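Local coordinates for uncharacterized protein (Streptococcus pneumoniae, PDB 3LFT), which probably serves as the substrate-binding protein of an ABC transporter and binds L-tryptophan between its two lobes, at residues A[16-21]-A[235-240]; A[111-116]-A[262-267]; A[10-15]-A[41-46]. All blocks are in the same frame, centred on the assembly; numbering follows the deposited sequence.

Interaction 1: A[16-21]-A[235-240]. With TRP (tryptophan), chain C.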
loop_
_atom_site.group_PDB
_atom_site.type_symbol
_atom_site.label_atom_id
_atom_site.label_comp_id
_atom_site.label_asym_id
_atom_site.label_seq_id
_atom_site.Cartn_x
_atom_site.Cartn_y
_atom_site.Cartn_z
ATOM N N LEU A 16 -6.967 -2.531 0.181
ATOM C CA LEU A 16 -6.887 -3.576 -0.836
ATOM C C LEU A 16 -8.256 -3.926 -1.398
ATOM O O LEU A 16 -8.376 -4.200 -2.598
ATOM C CB LEU A 16 -6.153 -4.832 -0.351
ATOM C CG LEU A 16 -4.729 -4.645 0.195
ATOM C CD1 LEU A 16 -4.051 -5.996 0.353
ATOM C CD2 LEU A 16 -3.843 -3.727 -0.651
ATOM N N ASP A 17 -9.277 -3.933 -0.553
ATOM C CA ASP A 17 -10.636 -4.172 -1.036
ATOM C C ASP A 17 -11.051 -3.120 -2.068
ATOM O O ASP A 17 -11.675 -3.448 -3.077
ATOM C CB ASP A 17 -11.633 -4.153 0.120
ATOM C CG ASP A 17 -11.449 -5.294 1.101
ATOM O OD1 ASP A 17 -10.916 -6.358 0.754
ATOM O OD2 ASP A 17 -11.959 -5.146 2.230
ATOM N N LEU A 18 -10.680 -1.861 -1.833
ATOM C CA LEU A 18 -11.006 -0.777 -2.759
ATOM C C LEU A 18 -10.211 -0.886 -4.070
ATOM O O LEU A 18 -10.768 -0.638 -5.154
ATOM C CB LEU A 18 -10.820 0.584 -2.081
ATOM C CG LEU A 18 -11.261 1.825 -2.850
ATOM C CD1 LEU A 18 -12.685 1.749 -3.420
ATOM C CD2 LEU A 18 -11.122 3.027 -1.924
ATOM N N ILE A 19 -8.944 -1.283 -3.984
ATOM C CA ILE A 19 -8.178 -1.589 -5.186
ATOM C C ILE A 19 -8.871 -2.683 -6.005
ATOM O O ILE A 19 -9.016 -2.543 -7.230
ATOM C CB ILE A 19 -6.729 -1.966 -4.834
ATOM C CG1 ILE A 19 -6.023 -0.730 -4.263
ATOM C CG2 ILE A 19 -5.991 -2.525 -6.060
ATOM C CD1 ILE A 19 -4.703 -1.083 -3.617
ATOM N N TYR A 20 -9.322 -3.753 -5.351
ATOM C CA TYR A 20 -9.991 -4.811 -6.084
ATOM C C TYR A 20 -11.287 -4.311 -6.742
ATOM O O TYR A 20 -11.588 -4.680 -7.886
ATOM C CB TYR A 20 -10.218 -6.062 -5.213
ATOM C CG TYR A 20 -10.851 -7.219 -5.966
ATOM C CD1 TYR A 20 -11.985 -7.863 -5.466
ATOM C CD2 TYR A 20 -10.330 -7.641 -7.186
ATOM C CE1 TYR A 20 -12.560 -8.931 -6.164
ATOM C CE2 TYR A 20 -10.914 -8.690 -7.890
ATOM C CZ TYR A 20 -12.011 -9.312 -7.374
ATOM O OH TYR A 20 -12.574 -10.357 -8.082
ATOM N N LYS A 21 -12.056 -3.475 -6.042
ATOM C CA LYS A 21 -13.247 -2.861 -6.627
ATOM C C LYS A 21 -12.848 -2.091 -7.886
ATOM O O LYS A 21 -13.501 -2.198 -8.936
ATOM C CB LYS A 21 -13.935 -1.944 -5.606
ATOM C CG LYS A 21 -14.828 -0.849 -6.197
ATOM C CD LYS A 21 -16.198 -1.360 -6.611
ATOM C CE LYS A 21 -17.024 -0.227 -7.196
ATOM N NZ LYS A 21 -16.517 1.109 -6.757
ATOM N N ASP A 235 -4.751 7.692 -4.443
ATOM C CA ASP A 235 -6.147 7.253 -4.540
ATOM C C ASP A 235 -6.217 5.754 -4.862
ATOM O O ASP A 235 -5.762 5.315 -5.921
ATOM C CB ASP A 235 -6.847 8.115 -5.600
ATOM C CG ASP A 235 -8.331 7.864 -5.712
ATOM O OD1 ASP A 235 -8.741 6.736 -6.034
ATOM O OD2 ASP A 235 -9.103 8.841 -5.569
ATOM N N GLN A 236 -6.828 4.994 -3.951
ATOM C CA GLN A 236 -6.832 3.541 -4.065
ATOM C C GLN A 236 -7.693 3.059 -5.207
ATOM O O GLN A 236 -7.325 2.131 -5.935
ATOM C CB GLN A 236 -7.291 2.908 -2.765
ATOM C CG GLN A 236 -6.441 3.324 -1.550
ATOM C CD GLN A 236 -5.004 2.877 -1.695
ATOM O OE1 GLN A 236 -4.722 1.682 -1.551
ATOM N NE2 GLN A 236 -4.094 3.801 -1.969
ATOM N N HIS A 237 -8.857 3.683 -5.376
ATOM C CA HIS A 237 -9.696 3.296 -6.504
ATOM C C HIS A 237 -9.000 3.544 -7.852
ATOM O O HIS A 237 -9.076 2.709 -8.762
ATOM C CB HIS A 237 -11.072 3.950 -6.404
ATOM C CG HIS A 237 -11.981 3.584 -7.529
ATOM N ND1 HIS A 237 -12.677 2.393 -7.576
ATOM C CD2 HIS A 237 -12.280 4.241 -8.668
ATOM C CE1 HIS A 237 -13.383 2.344 -8.694
ATOM N NE2 HIS A 237 -13.156 3.451 -9.373
ATOM N N ASP A 238 -8.299 4.679 -7.977
ATOM C CA ASP A 238 -7.498 4.955 -9.193
ATOM C C ASP A 238 -6.449 3.872 -9.469
ATOM O O ASP A 238 -6.233 3.482 -10.623
ATOM C CB ASP A 238 -6.822 6.334 -9.123
ATOM C CG ASP A 238 -7.786 7.498 -9.304
ATOM O OD1 ASP A 238 -8.920 7.306 -9.779
ATOM O OD2 ASP A 238 -7.371 8.628 -8.966
ATOM N N LEU A 239 -5.791 3.402 -8.417
ATOM C CA LEU A 239 -4.820 2.308 -8.565
ATOM C C LEU A 239 -5.476 1.074 -9.131
ATOM O O LEU A 239 -4.933 0.407 -10.031
ATOM C CB LEU A 239 -4.147 1.959 -7.237
ATOM C CG LEU A 239 -3.225 3.031 -6.645
ATOM C CD1 LEU A 239 -2.891 2.664 -5.208
ATOM C CD2 LEU A 239 -1.970 3.199 -7.503
ATOM N N GLY A 240 -6.662 0.756 -8.623
ATOM C CA GLY A 240 -7.344 -0.448 -9.099
ATOM C C GLY A 240 -7.817 -0.304 -10.535
ATOM O O GLY A 240 -7.656 -1.225 -11.342
HETATM N N TRP C . 1.511 -0.892 -1.956
HETATM C CA TRP C . 1.406 -1.990 -0.950
HETATM C C TRP C . 2.403 -3.060 -1.256
HETATM O O TRP C . 2.250 -4.199 -0.805
HETATM C CB TRP C . -0.030 -2.538 -0.928
HETATM C CG TRP C . -1.024 -1.473 -0.540
HETATM C CD1 TRP C . -1.850 -0.730 -1.383
HETATM C CD2 TRP C . -1.285 -0.988 0.820
HETATM N NE1 TRP C . -2.593 0.155 -0.636
HETATM C CE2 TRP C . -2.294 0.063 0.660
HETATM C CE3 TRP C . -0.754 -1.318 2.045
HETATM C CZ2 TRP C . -2.734 0.721 1.793
HETATM C CZ3 TRP C . -1.215 -0.631 3.164
HETATM C CH2 TRP C . -2.198 0.369 3.023
HETATM O OXT TRP C . 3.382 -2.790 -1.965
#

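Interaction 2: A[111-116]-A[262-267]. With TRP (tryptophan), chain C.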
loop_
_atom_site.group_PDB
_atom_site.type_symbol
_atom_site.label_atom_id
_atom_site.label_comp_id
_atom_site.label_asym_id
_atom_site.label_seq_id
_atom_site.Cartn_x
_atom_site.Cartn_y
_atom_site.Cartn_z
ATOM N N THR A 111 4.422 -7.120 -14.961
ATOM C CA THR A 111 4.283 -5.657 -15.096
ATOM C C THR A 111 3.145 -5.218 -14.190
ATOM O O THR A 111 2.606 -6.050 -13.462
ATOM C CB THR A 111 4.087 -5.242 -16.571
ATOM O OG1 THR A 111 4.142 -3.814 -16.630
ATOM C CG2 THR A 111 2.773 -5.717 -17.131
ATOM N N GLY A 112 2.792 -3.935 -14.222
ATOM C CA GLY A 112 1.587 -3.497 -13.487
ATOM C C GLY A 112 1.693 -2.109 -12.916
ATOM O O GLY A 112 2.366 -1.251 -13.478
ATOM N N VAL A 113 1.031 -1.924 -11.767
ATOM C CA VAL A 113 0.811 -0.605 -11.160
ATOM C C VAL A 113 1.518 -0.519 -9.815
ATOM O O VAL A 113 1.426 -1.438 -8.996
ATOM C CB VAL A 113 -0.722 -0.379 -10.975
ATOM C CG1 VAL A 113 -0.986 0.851 -10.096
ATOM C CG2 VAL A 113 -1.392 -0.225 -12.340
ATOM N N SER A 114 2.196 0.616 -9.613
ATOM C CA SER A 114 3.009 0.838 -8.423
ATOM C C SER A 114 2.587 2.110 -7.707
ATOM O O SER A 114 2.418 3.157 -8.360
ATOM C CB SER A 114 4.478 0.965 -8.847
ATOM O OG SER A 114 5.297 1.412 -7.773
ATOM N N ASP A 115 2.381 2.015 -6.383
ATOM C CA ASP A 115 2.047 3.167 -5.537
ATOM C C ASP A 115 3.261 3.583 -4.712
ATOM O O ASP A 115 3.553 3.017 -3.645
ATOM C CB ASP A 115 0.824 2.835 -4.646
ATOM C CG ASP A 115 0.956 1.535 -3.852
ATOM O OD1 ASP A 115 1.559 0.559 -4.347
ATOM O OD2 ASP A 115 0.353 1.465 -2.735
ATOM N N HIS A 116 4.001 4.566 -5.226
ATOM C CA HIS A 116 5.168 5.115 -4.548
ATOM C C HIS A 116 4.739 6.009 -3.381
ATOM O O HIS A 116 3.892 6.891 -3.539
ATOM C CB HIS A 116 5.987 5.933 -5.556
ATOM C CG HIS A 116 7.195 6.577 -4.956
ATOM N ND1 HIS A 116 7.235 7.906 -4.591
ATOM C CD2 HIS A 116 8.399 6.058 -4.625
ATOM C CE1 HIS A 116 8.416 8.176 -4.059
ATOM N NE2 HIS A 116 9.136 7.075 -4.068
ATOM N N ASN A 262 3.240 1.389 -14.429
ATOM C CA ASN A 262 2.504 2.616 -14.187
ATOM C C ASN A 262 2.707 3.010 -12.723
ATOM O O ASN A 262 2.157 2.378 -11.828
ATOM C CB ASN A 262 1.011 2.359 -14.486
ATOM C CG ASN A 262 0.158 3.586 -14.298
ATOM O OD1 ASN A 262 0.562 4.517 -13.608
ATOM N ND2 ASN A 262 -1.063 3.580 -14.851
ATOM N N VAL A 263 3.489 4.068 -12.510
ATOM C CA VAL A 263 3.815 4.544 -11.160
ATOM C C VAL A 263 2.955 5.756 -10.793
ATOM O O VAL A 263 2.917 6.754 -11.530
ATOM C CB VAL A 263 5.322 4.923 -11.024
ATOM C CG1 VAL A 263 5.646 5.359 -9.585
ATOM C CG2 VAL A 263 6.200 3.726 -11.406
ATOM N N PHE A 264 2.294 5.665 -9.642
ATOM C CA PHE A 264 1.617 6.813 -9.015
ATOM C C PHE A 264 2.500 7.306 -7.885
ATOM O O PHE A 264 2.967 6.495 -7.066
ATOM C CB PHE A 264 0.273 6.379 -8.415
ATOM C CG PHE A 264 -0.809 6.106 -9.426
ATOM C CD1 PHE A 264 -1.956 6.901 -9.442
ATOM C CD2 PHE A 264 -0.730 5.032 -10.314
ATOM C CE1 PHE A 264 -2.982 6.678 -10.366
ATOM C CE2 PHE A 264 -1.764 4.788 -11.241
ATOM C CZ PHE A 264 -2.882 5.591 -11.257
ATOM N N SER A 265 2.740 8.609 -7.813
ATOM C CA SER A 265 3.656 9.091 -6.782
ATOM C C SER A 265 3.267 10.370 -6.098
ATOM O O SER A 265 3.952 10.832 -5.170
ATOM C CB SER A 265 5.071 9.236 -7.344
ATOM O OG SER A 265 5.113 10.166 -8.415
ATOM N N THR A 266 2.191 11.010 -6.466
ATOM C CA THR A 266 2.124 12.287 -5.727
ATOM C C THR A 266 1.125 12.415 -4.597
ATOM O O THR A 266 1.429 12.935 -3.502
ATOM C CB THR A 266 2.250 13.488 -6.590
ATOM O OG1 THR A 266 1.690 13.210 -7.886
ATOM C CG2 THR A 266 3.757 13.730 -6.782
ATOM N N GLY A 267 -0.063 11.941 -4.886
ATOM C CA GLY A 267 -1.119 11.909 -3.927
ATOM C C GLY A 267 -1.550 13.283 -3.463
ATOM O O GLY A 267 -1.188 14.313 -4.041
HETATM N N TRP C . 1.511 -0.892 -1.956
HETATM C CA TRP C . 1.406 -1.990 -0.950
HETATM C C TRP C . 2.403 -3.060 -1.256
HETATM O O TRP C . 2.250 -4.199 -0.805
HETATM C CB TRP C . -0.030 -2.538 -0.928
HETATM C CG TRP C . -1.024 -1.473 -0.540
HETATM C CD1 TRP C . -1.850 -0.730 -1.383
HETATM C CD2 TRP C . -1.285 -0.988 0.820
HETATM N NE1 TRP C . -2.593 0.155 -0.636
HETATM C CE2 TRP C . -2.294 0.063 0.660
HETATM C CE3 TRP C . -0.754 -1.318 2.045
HETATM C CZ2 TRP C . -2.734 0.721 1.793
HETATM C CZ3 TRP C . -1.215 -0.631 3.164
HETATM C CH2 TRP C . -2.198 0.369 3.023
HETATM O OXT TRP C . 3.382 -2.790 -1.965
#

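Interaction 3: A[10-15]-A[41-46]. With TRP (tryptophan), chain C.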
loop_
_atom_site.group_PDB
_atom_site.type_symbol
_atom_site.label_atom_id
_atom_site.label_comp_id
_atom_site.label_asym_id
_atom_site.label_seq_id
_atom_site.Cartn_x
_atom_site.Cartn_y
_atom_site.Cartn_z
ATOM N N PHE A 10 -3.566 -10.192 -1.059
ATOM C CA PHE A 10 -2.686 -10.669 -0.001
ATOM C C PHE A 10 -3.431 -10.847 1.321
ATOM O O PHE A 10 -3.227 -11.841 2.012
ATOM C CB PHE A 10 -1.485 -9.732 0.194
ATOM C CG PHE A 10 -0.622 -10.087 1.381
ATOM C CD1 PHE A 10 -0.115 -11.382 1.545
ATOM C CD2 PHE A 10 -0.333 -9.127 2.347
ATOM C CE1 PHE A 10 0.665 -11.698 2.634
ATOM C CE2 PHE A 10 0.447 -9.442 3.457
ATOM C CZ PHE A 10 0.949 -10.728 3.602
ATOM N N VAL A 11 -4.290 -9.891 1.681
ATOM C CA VAL A 11 -4.940 -9.875 2.984
ATOM C C VAL A 11 -6.137 -8.956 2.864
ATOM O O VAL A 11 -6.227 -8.143 1.950
ATOM C CB VAL A 11 -3.951 -9.354 4.089
ATOM C CG1 VAL A 11 -3.614 -7.871 3.901
ATOM C CG2 VAL A 11 -4.450 -9.589 5.499
ATOM N N SER A 12 -7.062 -9.080 3.809
ATOM C CA SER A 12 -8.160 -8.123 3.905
ATOM C C SER A 12 -7.727 -6.912 4.708
ATOM O O SER A 12 -7.526 -6.980 5.916
ATOM C CB SER A 12 -9.392 -8.764 4.548
ATOM O OG SER A 12 -9.924 -9.751 3.687
ATOM N N HIS A 13 -7.538 -5.798 4.016
ATOM C CA HIS A 13 -7.601 -4.506 4.683
ATOM C C HIS A 13 -8.326 -3.552 3.730
ATOM O O HIS A 13 -8.373 -3.810 2.527
ATOM C CB HIS A 13 -6.229 -4.080 5.243
ATOM C CG HIS A 13 -5.206 -3.698 4.225
ATOM N ND1 HIS A 13 -4.051 -4.417 3.992
ATOM C CD2 HIS A 13 -5.115 -2.577 3.477
ATOM C CE1 HIS A 13 -3.303 -3.760 3.118
ATOM N NE2 HIS A 13 -3.940 -2.652 2.777
ATOM N N PRO A 14 -8.950 -2.483 4.242
ATOM C CA PRO A 14 -9.915 -1.803 3.348
ATOM C C PRO A 14 -9.324 -1.223 2.082
ATOM O O PRO A 14 -9.988 -1.201 1.043
ATOM C CB PRO A 14 -10.500 -0.692 4.222
ATOM C CG PRO A 14 -10.398 -1.249 5.626
ATOM C CD PRO A 14 -9.119 -2.071 5.651
ATOM N N SER A 15 -8.070 -0.787 2.142
ATOM C CA SER A 15 -7.423 -0.258 0.935
ATOM C C SER A 15 -7.337 -1.304 -0.175
ATOM O O SER A 15 -7.633 -1.018 -1.333
ATOM C CB SER A 15 -6.031 0.279 1.251
ATOM O OG SER A 15 -6.072 1.304 2.232
ATOM N N PHE A 41 -10.925 -15.562 -7.742
ATOM C CA PHE A 41 -10.426 -14.707 -6.675
ATOM C C PHE A 41 -10.071 -15.505 -5.434
ATOM O O PHE A 41 -10.871 -16.323 -4.970
ATOM C CB PHE A 41 -11.478 -13.653 -6.309
ATOM C CG PHE A 41 -11.057 -12.753 -5.177
ATOM C CD1 PHE A 41 -10.319 -11.603 -5.426
ATOM C CD2 PHE A 41 -11.367 -13.069 -3.860
ATOM C CE1 PHE A 41 -9.906 -10.783 -4.372
ATOM C CE2 PHE A 41 -10.973 -12.250 -2.805
ATOM C CZ PHE A 41 -10.238 -11.091 -3.070
HETATM N N MSE A 42 -8.889 -15.232 -4.889
HETATM C CA MSE A 42 -8.449 -15.854 -3.650
HETATM C C MSE A 42 -7.813 -14.811 -2.738
HETATM O O MSE A 42 -7.219 -13.848 -3.221
HETATM C CB MSE A 42 -7.425 -16.959 -3.934
HETATM C CG MSE A 42 -7.880 -17.996 -4.959
HETATM SE SE MSE A 42 -6.724 -19.557 -4.969
HETATM C CE MSE A 42 -7.537 -20.457 -3.446
ATOM N N ASN A 43 -7.926 -15.021 -1.429
ATOM C CA ASN A 43 -7.354 -14.115 -0.435
ATOM C C ASN A 43 -6.496 -14.943 0.527
ATOM O O ASN A 43 -6.975 -15.870 1.179
ATOM C CB ASN A 43 -8.490 -13.406 0.316
ATOM C CG ASN A 43 -7.999 -12.287 1.207
ATOM O OD1 ASN A 43 -6.967 -12.406 1.851
ATOM N ND2 ASN A 43 -8.756 -11.187 1.251
ATOM N N SER A 44 -5.203 -14.640 0.563
ATOM C CA SER A 44 -4.255 -15.374 1.407
ATOM C C SER A 44 -4.265 -14.963 2.891
ATOM O O SER A 44 -3.541 -15.577 3.698
ATOM C CB SER A 44 -2.849 -15.338 0.816
ATOM O OG SER A 44 -2.494 -14.019 0.433
ATOM N N GLU A 45 -5.099 -13.980 3.254
ATOM C CA GLU A 45 -5.341 -13.697 4.674
ATOM C C GLU A 45 -4.052 -13.309 5.414
ATOM O O GLU A 45 -3.903 -13.582 6.606
ATOM C CB GLU A 45 -5.960 -14.930 5.369
ATOM C CG GLU A 45 -7.148 -15.568 4.658
ATOM C CD GLU A 45 -8.336 -14.645 4.618
ATOM O OE1 GLU A 45 -8.113 -13.423 4.695
ATOM O OE2 GLU A 45 -9.479 -15.136 4.509
ATOM N N GLY A 46 -3.105 -12.702 4.707
ATOM C CA GLY A 46 -1.837 -12.296 5.311
ATOM C C GLY A 46 -0.891 -13.426 5.677
ATOM O O GLY A 46 0.099 -13.204 6.364
HETATM N N TRP C . 1.511 -0.892 -1.956
HETATM C CA TRP C . 1.406 -1.990 -0.950
HETATM C C TRP C . 2.403 -3.060 -1.256
HETATM O O TRP C . 2.250 -4.199 -0.805
HETATM C CB TRP C . -0.030 -2.538 -0.928
HETATM C CG TRP C . -1.024 -1.473 -0.540
HETATM C CD1 TRP C . -1.850 -0.730 -1.383
HETATM C CD2 TRP C . -1.285 -0.988 0.820
HETATM N NE1 TRP C . -2.593 0.155 -0.636
HETATM C CE2 TRP C . -2.294 0.063 0.660
HETATM C CE3 TRP C . -0.754 -1.318 2.045
HETATM C CZ2 TRP C . -2.734 0.721 1.793
HETATM C CZ3 TRP C . -1.215 -0.631 3.164
HETATM C CH2 TRP C . -2.198 0.369 3.023
HETATM O OXT TRP C . 3.382 -2.790 -1.965
HETATM O O HOH W 1 -7.364 -11.301 5.684
HETATM O O HOH W 2 -10.233 -12.126 4.787
#

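Interaction 1: A[16-21]-A[235-240]
Two helices of the first lobe of a periplasmic-binding-protein fold meet here at the tryptophan pocket, joined most intimately where Gly240 slides under the carbonyl of Ile19. The axes of 16-21 and 236-240 approach to 7.0 Å and cross at -45°. Because Gly240 has no side chain, backbone can lie directly on backbone: Gly240 CA is 3.3 Å from Ile19 O, a CA-H...O contact. No conventional hydrogen bond links the two segments; the contact is made by van der Waals packing, chiefly of Leu18 and Ile19 against Gln236, His237 and the Gly240 backbone.

On the pocket side, Ile19 and Gln236 make a joint surface for the ligand. Ile19 CD1 reaches Gln236 OE1 at 3.5 Å and also packs on the ligand's indole, 3.6 Å from TRP CD1. Gln236 is folded at its second torsion (chi2 -63°), which turns the amide toward the indole. Its OE1 accepts from TRP NE1 at 2.8 Å in a nearly straight bond, 168° at the hydrogen, while NE2 is engaged by Ile234 O. With both ends of the amide held, its rotation is fixed and the oxygen is presented to the ligand. Leu16, one turn before Tyr20, lays CD2 on the indole 3.6 Å from TRP CG.

Away from the pocket the contact runs out to the exposed Leu18, which crosses Gln236 and His237 at about a right angle, with CD2 3.9 Å from Gln236 CB and CD1 4.0 Å from His237 CB. At the start of the second helix Asp235 is the N-cap; its OD1 accepts from Asp238 N, a capping bond. Side chains from the first turns of two helices lining one wall of the ligand cleft fit the two-lobed fold of ABC-transporter solute-binding proteins.

Interaction 2: A[111-116]-A[262-267]
Asn262 and Val113 lie side by side as neighbours on two parallel strands, the last pair of the six-stranded sheet in the first lobe. The tightly held part is the backbone ladder. Asn262 is gripped at both its polar backbone atoms: its N donates to Gly112 O at 2.9 Å, and its O receives Ser114 N at 2.8 Å. Phe264 repeats the pattern one step on, with Phe264 N bonded to Ser114 O at 2.8 Å and His116 N to Phe264 O at 2.9 Å. The last of these is the most bent of the four, 145° at the hydrogen, where the strands are about to end.

The face that carries Val113, Asp115 and Phe264 is the covered one. Phe264 leans back across Val113, CE2 standing 4.2 Å from Val113 CG1, and Leu239 of helix 236-251 lies over both. This helix-over-parallel-sheet layering belongs to the alpha/beta lobe of binding proteins, with ligand groups placed at the C-terminal ends of the strands. Asp115 does exactly this: chi1 of 52° places CG between the backbone N and the carbonyl carbon, which carries the carboxylate toward the ligand amine. Asp115 OD2 accepts from TRP N at 2.7 Å, and OD1 is almost as near. Opposite charges would probably strengthen that bond if the ligand amine is protonated, as expected of a free amino acid.

On the other face Val263, on the outermost strand, is exposed to solvent; its CG2 is 4.1 Å from Ser114 CB, and the serine hydroxyl itself is bonded to Ile91 O. Past the strand ends, His116 brings ND1 within 3.7 Å of Ser265 CB but sends the rest of its ring away from 262-267, and its NE2 is hydrogen-bonded to Glu153.

Interaction 3: A[10-15]-A[41-46]
The run from Phe10 to Ser12 passes nearly perpendicular, at 93°, to the turn from Asn43 to Gly46, and the carbonyl of Phe10 is the point where the two backbones join. Phe10 O accepts twice: from Gly46 N at 2.8 Å, in a bond of 165° at the hydrogen, and from Ser44 OG, also at 2.8 Å. The serine comes in from well off the direction of the carbonyl bond, and its hydroxyl is set for this by chi1 of 47°, which places it between its own backbone N and carbonyl carbon. Two donors thus grip the one carbonyl oxygen.

The turn is shaped from within by an Asx turn, Asn43 OD1 accepting from Glu45 N at 2.8 Å, and it continues through Glu45 and Gly46, both with positive phi. Together the segments belong to the beta-alpha-beta unit of strand 3-9, helix 14-29 and strand 37-43, and the contact lies where the chain leaves the two adjacent strands at the same end of the sheet.

Gly46 rests over one face of the Phe10 ring, its CA 3.9 Å from the ring centroid in a CH-pi contact offset toward the rim. Val11 presses from beside it, CG2 3.5 Å from Gly46 N. Farther out, Ser12 OG stands 3.1 Å from Asn43 ND2, and Ser12 N gives its hydrogen to a water. That water also lies by Glu45, but the glutamate has two positions and its water link is doubtful.

Beyond Ser12 the chain turns into the pocket. His13, at the N-cap of helix 14-29, brings NE2 to 3.4 Å from TRP CZ3, with TRP CD2 in the imidazole plane at its edge, and Ser15 CB packs on the indole at TRP CZ2, 3.4 Å away.

Overall arrangement
Following the chain from the N terminus, interaction 3 closes first, joining the exits of strands 3-9 and 37-43 across the first beta-alpha-beta unit. Interaction 1 starts inside that span, on helix 14-29, but waits more than 200 residues for helix 236-251, after the chain has built the second lobe and returned; the two therefore cross. Interaction 2 opens and ends later than interaction 3, in series with it, and crosses interaction 1, which it touches through helix 236-251. Interactions 2 and 3 sit toward opposite borders of one sheet, centres about 20 Å apart, with interaction 1 touching both. All three reach the bound tryptophan.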